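Local coordinates for mandelate racemase/muconate lactonizing enzyme family protein (Azoarcus sp., PDB 2QDE), which belongs to the mandelate racemase/muconate lactonizing enzyme family of the enolase superfamily and carries a barium ion at its metal site, at residues I209-P223 against L235-S248. Residues are numbered along the deposited sequence; the frame is centred on the assembly and turned at random.
Sequences IRALEKYNLSKIEQP and LRGKVATPIYADES. With BA (barium ion), chain I.
Glu221 and Asp246 both turn CG anti to the backbone N, chi1 -174° and 175°, and this sends their carboxylates to one barium ion. Glu221 OE2 lies 2.8 Å from the barium and Asp246 OD2 2.7 Å. The two carboxylate planes stand 53° apart, and the metal between them probably offsets the repulsion of the neighbouring oxygens. Asp195 and Asn197 complete the protein part of the site. Glu221 OE1 forms a salt bridge to Lys165, Asp246 OD1 one to Lys273.

Behind the metal, strands 220-221 and 243-245 run parallel. Ile220 N donates to Pro242 O at 2.9 Å, Tyr244 N to Ile220 O, and Gln222 N to Tyr244 O. With helix 229-236 between them they form a beta-alpha-beta unit of the TIM-barrel-like C-terminal domain. As in other members of the enolase superfamily, the metal ligands sit at the C-terminal ends of the barrel strands.

On the sheet face carrying Glu221 and Tyr244, the aliphatic chain of Lys219 lies over one face of the Tyr244 ring, with CD above its centre. Its bend at chi4 puts NZ in an off-centre cation-pi contact with this ring; NZ also donates to Ser218 OG, itself hydrogen-bonded to Asp191. On the other side, Ile209 and Leu235 meet tip to tip, CD1 to CD2 at 3.5 Å. The Ile209 and Val239 side chains cross at about a right angle, CG2 against CG1. Pro223 CG also packs on Leu235 CD2, and Ile243 CD1 reaches Ile220 CB.

At the outer end, the extended Arg210 chain brings NH2 to Lys238 O at 3.0 Å. That oxygen lies in the guanidinium plane and offers a lone pair; Arg210 NE adds a weak bond. Arg210 NH1 bonds Ala240 O of a neighbouring subunit. A water bridges Ile209 O and Thr241 OG1.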
loop_
_atom_site.group_PDB
_atom_site.type_symbol
_atom_site.label_atom_id
_atom_site.label_comp_id
_atom_site.label_asym_id
_atom_site.label_seq_id
_atom_site.Cartn_x
_atom_site.Cartn_y
_atom_site.Cartn_z
ATOM N N ILE A 209 -1.481 -18.791 22.400
ATOM C CA ILE A 209 -1.663 -17.450 22.935
ATOM C C ILE A 209 -3.104 -17.253 23.384
ATOM O O ILE A 209 -3.357 -16.694 24.448
ATOM C CB ILE A 209 -1.276 -16.376 21.899
ATOM C CG1 ILE A 209 0.216 -16.506 21.573
ATOM C CG2 ILE A 209 -1.572 -14.987 22.447
ATOM C CD1 ILE A 209 0.704 -15.575 20.502
ATOM N N ARG A 210 -4.051 -17.720 22.579
ATOM C CA ARG A 210 -5.457 -17.587 22.948
ATOM C C ARG A 210 -5.747 -18.417 24.191
ATOM O O ARG A 210 -6.528 -18.011 25.054
ATOM C CB ARG A 210 -6.359 -18.010 21.782
ATOM C CG ARG A 210 -6.359 -16.978 20.648
ATOM C CD ARG A 210 -7.314 -17.334 19.522
ATOM N NE ARG A 210 -7.502 -16.190 18.631
ATOM C CZ ARG A 210 -8.264 -16.202 17.544
ATOM N NH1 ARG A 210 -8.918 -17.302 17.203
ATOM N NH2 ARG A 210 -8.371 -15.113 16.797
ATOM N N ALA A 211 -5.089 -19.567 24.297
ATOM C CA ALA A 211 -5.274 -20.439 25.447
ATOM C C ALA A 211 -4.699 -19.797 26.708
ATOM O O ALA A 211 -5.079 -20.150 27.820
ATOM C CB ALA A 211 -4.603 -21.785 25.194
ATOM N N LEU A 212 -3.791 -18.844 26.530
ATOM C CA LEU A 212 -3.157 -18.180 27.661
ATOM C C LEU A 212 -3.738 -16.812 28.012
ATOM O O LEU A 212 -3.375 -16.233 29.035
ATOM C CB LEU A 212 -1.657 -18.020 27.400
ATOM C CG LEU A 212 -0.831 -19.303 27.225
ATOM C CD1 LEU A 212 0.624 -18.942 26.941
ATOM C CD2 LEU A 212 -0.935 -20.152 28.489
ATOM N N GLU A 213 -4.634 -16.294 27.178
ATOM C CA GLU A 213 -5.211 -14.978 27.430
ATOM C C GLU A 213 -5.861 -14.812 28.801
ATOM O O GLU A 213 -5.829 -13.724 29.367
ATOM C CB GLU A 213 -6.206 -14.606 26.313
ATOM C CG GLU A 213 -5.529 -14.487 24.938
ATOM C CD GLU A 213 -6.454 -14.017 23.822
ATOM O OE1 GLU A 213 -7.616 -14.479 23.769
ATOM O OE2 GLU A 213 -6.008 -13.195 22.984
ATOM N N LYS A 214 -6.426 -15.880 29.352
ATOM C CA LYS A 214 -7.073 -15.778 30.658
ATOM C C LYS A 214 -6.075 -15.507 31.792
ATOM O O LYS A 214 -6.475 -15.123 32.904
ATOM C CB LYS A 214 -7.874 -17.052 30.960
ATOM C CG LYS A 214 -7.040 -18.284 31.271
ATOM C CD LYS A 214 -7.947 -19.494 31.467
ATOM C CE LYS A 214 -8.641 -19.858 30.159
ATOM N NZ LYS A 214 -9.831 -20.752 30.345
ATOM N N TYR A 215 -4.784 -15.688 31.511
ATOM C CA TYR A 215 -3.757 -15.457 32.522
ATOM C C TYR A 215 -3.175 -14.046 32.486
ATOM O O TYR A 215 -2.321 -13.699 33.298
ATOM C CB TYR A 215 -2.649 -16.503 32.382
ATOM C CG TYR A 215 -3.176 -17.906 32.542
ATOM C CD1 TYR A 215 -3.754 -18.317 33.743
ATOM C CD2 TYR A 215 -3.151 -18.809 31.481
ATOM C CE1 TYR A 215 -4.301 -19.587 33.888
ATOM C CE2 TYR A 215 -3.695 -20.091 31.613
ATOM C CZ TYR A 215 -4.268 -20.467 32.820
ATOM O OH TYR A 215 -4.816 -21.724 32.958
ATOM N N ASN A 216 -3.653 -13.238 31.543
ATOM C CA ASN A 216 -3.222 -11.846 31.391
ATOM C C ASN A 216 -1.725 -11.583 31.369
ATOM O O ASN A 216 -1.231 -10.728 32.097
ATOM C CB ASN A 216 -3.851 -10.983 32.485
ATOM C CG ASN A 216 -5.353 -10.950 32.397
ATOM O OD1 ASN A 216 -6.013 -11.987 32.508
ATOM N ND2 ASN A 216 -5.912 -9.760 32.192
ATOM N N LEU A 217 -1.001 -12.303 30.525
ATOM C CA LEU A 217 0.437 -12.097 30.414
ATOM C C LEU A 217 0.671 -10.691 29.846
ATOM O O LEU A 217 -0.073 -10.234 28.973
ATOM C CB LEU A 217 1.033 -13.155 29.483
ATOM C CG LEU A 217 0.821 -14.611 29.922
ATOM C CD1 LEU A 217 1.209 -15.566 28.798
ATOM C CD2 LEU A 217 1.641 -14.887 31.177
ATOM N N SER A 218 1.694 -10.001 30.338
ATOM C CA SER A 218 1.977 -8.658 29.846
ATOM C C SER A 218 2.401 -8.676 28.379
ATOM O O SER A 218 2.240 -7.682 27.671
ATOM C CB SER A 218 3.062 -7.983 30.692
ATOM O OG SER A 218 4.314 -8.625 30.533
ATOM N N LYS A 219 2.930 -9.809 27.920
ATOM C CA LYS A 219 3.374 -9.929 26.534
ATOM C C LYS A 219 3.870 -11.330 26.195
ATOM O O LYS A 219 4.077 -12.158 27.087
ATOM C CB LYS A 219 4.502 -8.922 26.267
ATOM C CG LYS A 219 5.587 -8.914 27.354
ATOM C CD LYS A 219 6.641 -7.847 27.093
ATOM C CE LYS A 219 7.459 -7.536 28.338
ATOM N NZ LYS A 219 6.641 -6.876 29.382
ATOM N N ILE A 220 4.038 -11.586 24.899
ATOM C CA ILE A 220 4.564 -12.854 24.401
ATOM C C ILE A 220 5.836 -12.503 23.630
ATOM O O ILE A 220 5.777 -11.795 22.627
ATOM C CB ILE A 220 3.603 -13.559 23.414
ATOM C CG1 ILE A 220 2.224 -13.760 24.053
ATOM C CG2 ILE A 220 4.195 -14.903 23.009
ATOM C CD1 ILE A 220 2.251 -14.580 25.306
ATOM N N GLU A 221 6.982 -12.985 24.097
ATOM C CA GLU A 221 8.243 -12.690 23.430
ATOM C C GLU A 221 8.572 -13.641 22.277
ATOM O O GLU A 221 8.676 -14.859 22.465
ATOM C CB GLU A 221 9.391 -12.708 24.439
ATOM C CG GLU A 221 10.737 -12.260 23.862
ATOM C CD GLU A 221 11.864 -12.326 24.885
ATOM O OE1 GLU A 221 11.570 -12.175 26.093
ATOM O OE2 GLU A 221 13.039 -12.509 24.475
ATOM N N GLN A 222 8.736 -13.061 21.090
ATOM C CA GLN A 222 9.079 -13.787 19.866
ATOM C C GLN A 222 8.409 -15.152 19.691
ATOM O O GLN A 222 9.071 -16.195 19.768
ATOM C CB GLN A 222 10.597 -13.977 19.776
ATOM C CG GLN A 222 11.080 -14.348 18.381
ATOM C CD GLN A 222 10.997 -13.181 17.411
ATOM O OE1 GLN A 222 10.511 -13.325 16.288
ATOM N NE2 GLN A 222 11.477 -12.020 17.840
ATOM N N PRO A 223 7.093 -15.164 19.441
ATOM C CA PRO A 223 6.396 -16.438 19.261
ATOM C C PRO A 223 6.757 -17.145 17.952
ATOM O O PRO A 223 6.833 -18.375 17.907
ATOM C CB PRO A 223 4.919 -16.037 19.319
ATOM C CG PRO A 223 4.923 -14.655 18.776
ATOM C CD PRO A 223 6.145 -14.034 19.411
ATOM N N LEU A 235 -0.315 -12.152 13.442
ATOM C CA LEU A 235 -0.648 -12.658 14.768
ATOM C C LEU A 235 -1.223 -11.530 15.604
ATOM O O LEU A 235 -2.220 -11.709 16.305
ATOM C CB LEU A 235 0.601 -13.221 15.458
ATOM C CG LEU A 235 0.394 -13.948 16.786
ATOM C CD1 LEU A 235 -0.526 -15.145 16.579
ATOM C CD2 LEU A 235 1.744 -14.421 17.330
ATOM N N ARG A 236 -0.585 -10.367 15.533
ATOM C CA ARG A 236 -1.038 -9.204 16.282
ATOM C C ARG A 236 -2.479 -8.854 15.905
ATOM O O ARG A 236 -3.185 -8.200 16.670
ATOM C CB ARG A 236 -0.125 -8.001 16.015
ATOM C CG ARG A 236 1.301 -8.187 16.511
ATOM C CD ARG A 236 2.128 -6.897 16.466
ATOM N NE ARG A 236 1.489 -5.837 17.235
ATOM C CZ ARG A 236 0.715 -4.899 16.707
ATOM N NH1 ARG A 236 0.499 -4.880 15.399
ATOM N NH2 ARG A 236 0.119 -4.015 17.494
ATOM N N GLY A 237 -2.908 -9.303 14.728
ATOM C CA GLY A 237 -4.260 -9.025 14.279
ATOM C C GLY A 237 -5.274 -10.060 14.743
ATOM O O GLY A 237 -6.474 -9.901 14.513
ATOM N N LYS A 238 -4.804 -11.124 15.387
ATOM C CA LYS A 238 -5.696 -12.174 15.860
ATOM C C LYS A 238 -5.669 -12.352 17.381
ATOM O O LYS A 238 -6.507 -13.070 17.929
ATOM C CB LYS A 238 -5.355 -13.520 15.206
ATOM C CG LYS A 238 -5.348 -13.538 13.675
ATOM C CD LYS A 238 -6.623 -12.960 13.059
ATOM C CE LYS A 238 -7.864 -13.757 13.398
ATOM N NZ LYS A 238 -9.048 -13.230 12.633
ATOM N N VAL A 239 -4.710 -11.723 18.060
ATOM C CA VAL A 239 -4.620 -11.847 19.514
ATOM C C VAL A 239 -4.523 -10.495 20.205
ATOM O O VAL A 239 -4.037 -9.521 19.632
ATOM C CB VAL A 239 -3.395 -12.699 19.953
ATOM C CG1 VAL A 239 -3.469 -14.074 19.321
ATOM C CG2 VAL A 239 -2.098 -11.996 19.580
ATOM N N ALA A 240 -4.964 -10.451 21.457
ATOM C CA ALA A 240 -4.938 -9.216 22.224
ATOM C C ALA A 240 -3.593 -8.984 22.895
ATOM O O ALA A 240 -3.110 -7.855 22.972
ATOM C CB ALA A 240 -6.039 -9.243 23.278
ATOM N N THR A 241 -2.996 -10.068 23.382
ATOM C CA THR A 241 -1.720 -10.010 24.088
ATOM C C THR A 241 -0.616 -9.350 23.271
ATOM O O THR A 241 -0.390 -9.701 22.116
ATOM C CB THR A 241 -1.265 -11.425 24.491
ATOM O OG1 THR A 241 -2.370 -12.130 25.067
ATOM C CG2 THR A 241 -0.127 -11.349 25.506
ATOM N N PRO A 242 0.095 -8.385 23.874
ATOM C CA PRO A 242 1.181 -7.689 23.177
ATOM C C PRO A 242 2.219 -8.688 22.681
ATOM O O PRO A 242 2.518 -9.658 23.365
ATOM C CB PRO A 242 1.750 -6.766 24.251
ATOM C CG PRO A 242 0.569 -6.504 25.139
ATOM C CD PRO A 242 -0.063 -7.869 25.243
ATOM N N ILE A 243 2.754 -8.442 21.490
ATOM C CA ILE A 243 3.759 -9.306 20.893
ATOM C C ILE A 243 5.071 -8.525 20.776
ATOM O O ILE A 243 5.129 -7.514 20.073
ATOM C CB ILE A 243 3.325 -9.764 19.484
ATOM C CG1 ILE A 243 1.946 -10.437 19.545
ATOM C CG2 ILE A 243 4.371 -10.691 18.889
ATOM C CD1 ILE A 243 1.892 -11.682 20.410
ATOM N N TYR A 244 6.110 -8.991 21.466
ATOM C CA TYR A 244 7.423 -8.342 21.441
ATOM C C TYR A 244 8.400 -9.103 20.547
ATOM O O TYR A 244 8.312 -10.324 20.422
ATOM C CB TYR A 244 8.008 -8.255 22.854
ATOM C CG TYR A 244 7.509 -7.081 23.672
ATOM C CD1 TYR A 244 6.154 -6.736 23.697
ATOM C CD2 TYR A 244 8.390 -6.341 24.456
ATOM C CE1 TYR A 244 5.693 -5.681 24.488
ATOM C CE2 TYR A 244 7.941 -5.286 25.248
ATOM C CZ TYR A 244 6.594 -4.964 25.260
ATOM O OH TYR A 244 6.162 -3.921 26.045
ATOM N N ALA A 245 9.341 -8.379 19.945
ATOM C CA ALA A 245 10.323 -8.992 19.063
ATOM C C ALA A 245 11.733 -8.990 19.653
ATOM O O ALA A 245 12.195 -7.972 20.167
ATOM C CB ALA A 245 10.331 -8.266 17.731
ATOM N N ASP A 246 12.406 -10.136 19.589
ATOM C CA ASP A 246 13.778 -10.242 20.071
ATOM C C ASP A 246 14.613 -10.653 18.870
ATOM O O ASP A 246 15.236 -9.813 18.218
ATOM C CB ASP A 246 13.903 -11.293 21.178
ATOM C CG ASP A 246 15.347 -11.515 21.621
ATOM O OD1 ASP A 246 16.266 -10.833 21.108
ATOM O OD2 ASP A 246 15.561 -12.382 22.494
ATOM N N GLU A 247 14.593 -11.947 18.566
ATOM C CA GLU A 247 15.337 -12.471 17.437
ATOM C C GLU A 247 15.061 -11.699 16.146
ATOM O O GLU A 247 15.968 -11.496 15.346
ATOM C CB GLU A 247 15.028 -13.961 17.236
ATOM C CG GLU A 247 15.696 -14.876 18.258
ATOM C CD GLU A 247 14.881 -15.073 19.531
ATOM O OE1 GLU A 247 14.099 -14.173 19.910
ATOM O OE2 GLU A 247 15.037 -16.142 20.159
ATOM N N SER A 248 13.818 -11.266 15.947
ATOM C CA SER A 248 13.460 -10.515 14.746
ATOM C C SER A 248 14.119 -9.140 14.695
ATOM O O SER A 248 14.375 -8.614 13.611
ATOM C CB SER A 248 11.943 -10.341 14.645
ATOM O OG SER A 248 11.300 -11.585 14.435
HETATM BA BA BA I . 14.395 -14.634 23.285
HETATM O O HOH W 1 -1.700 -14.847 25.978
#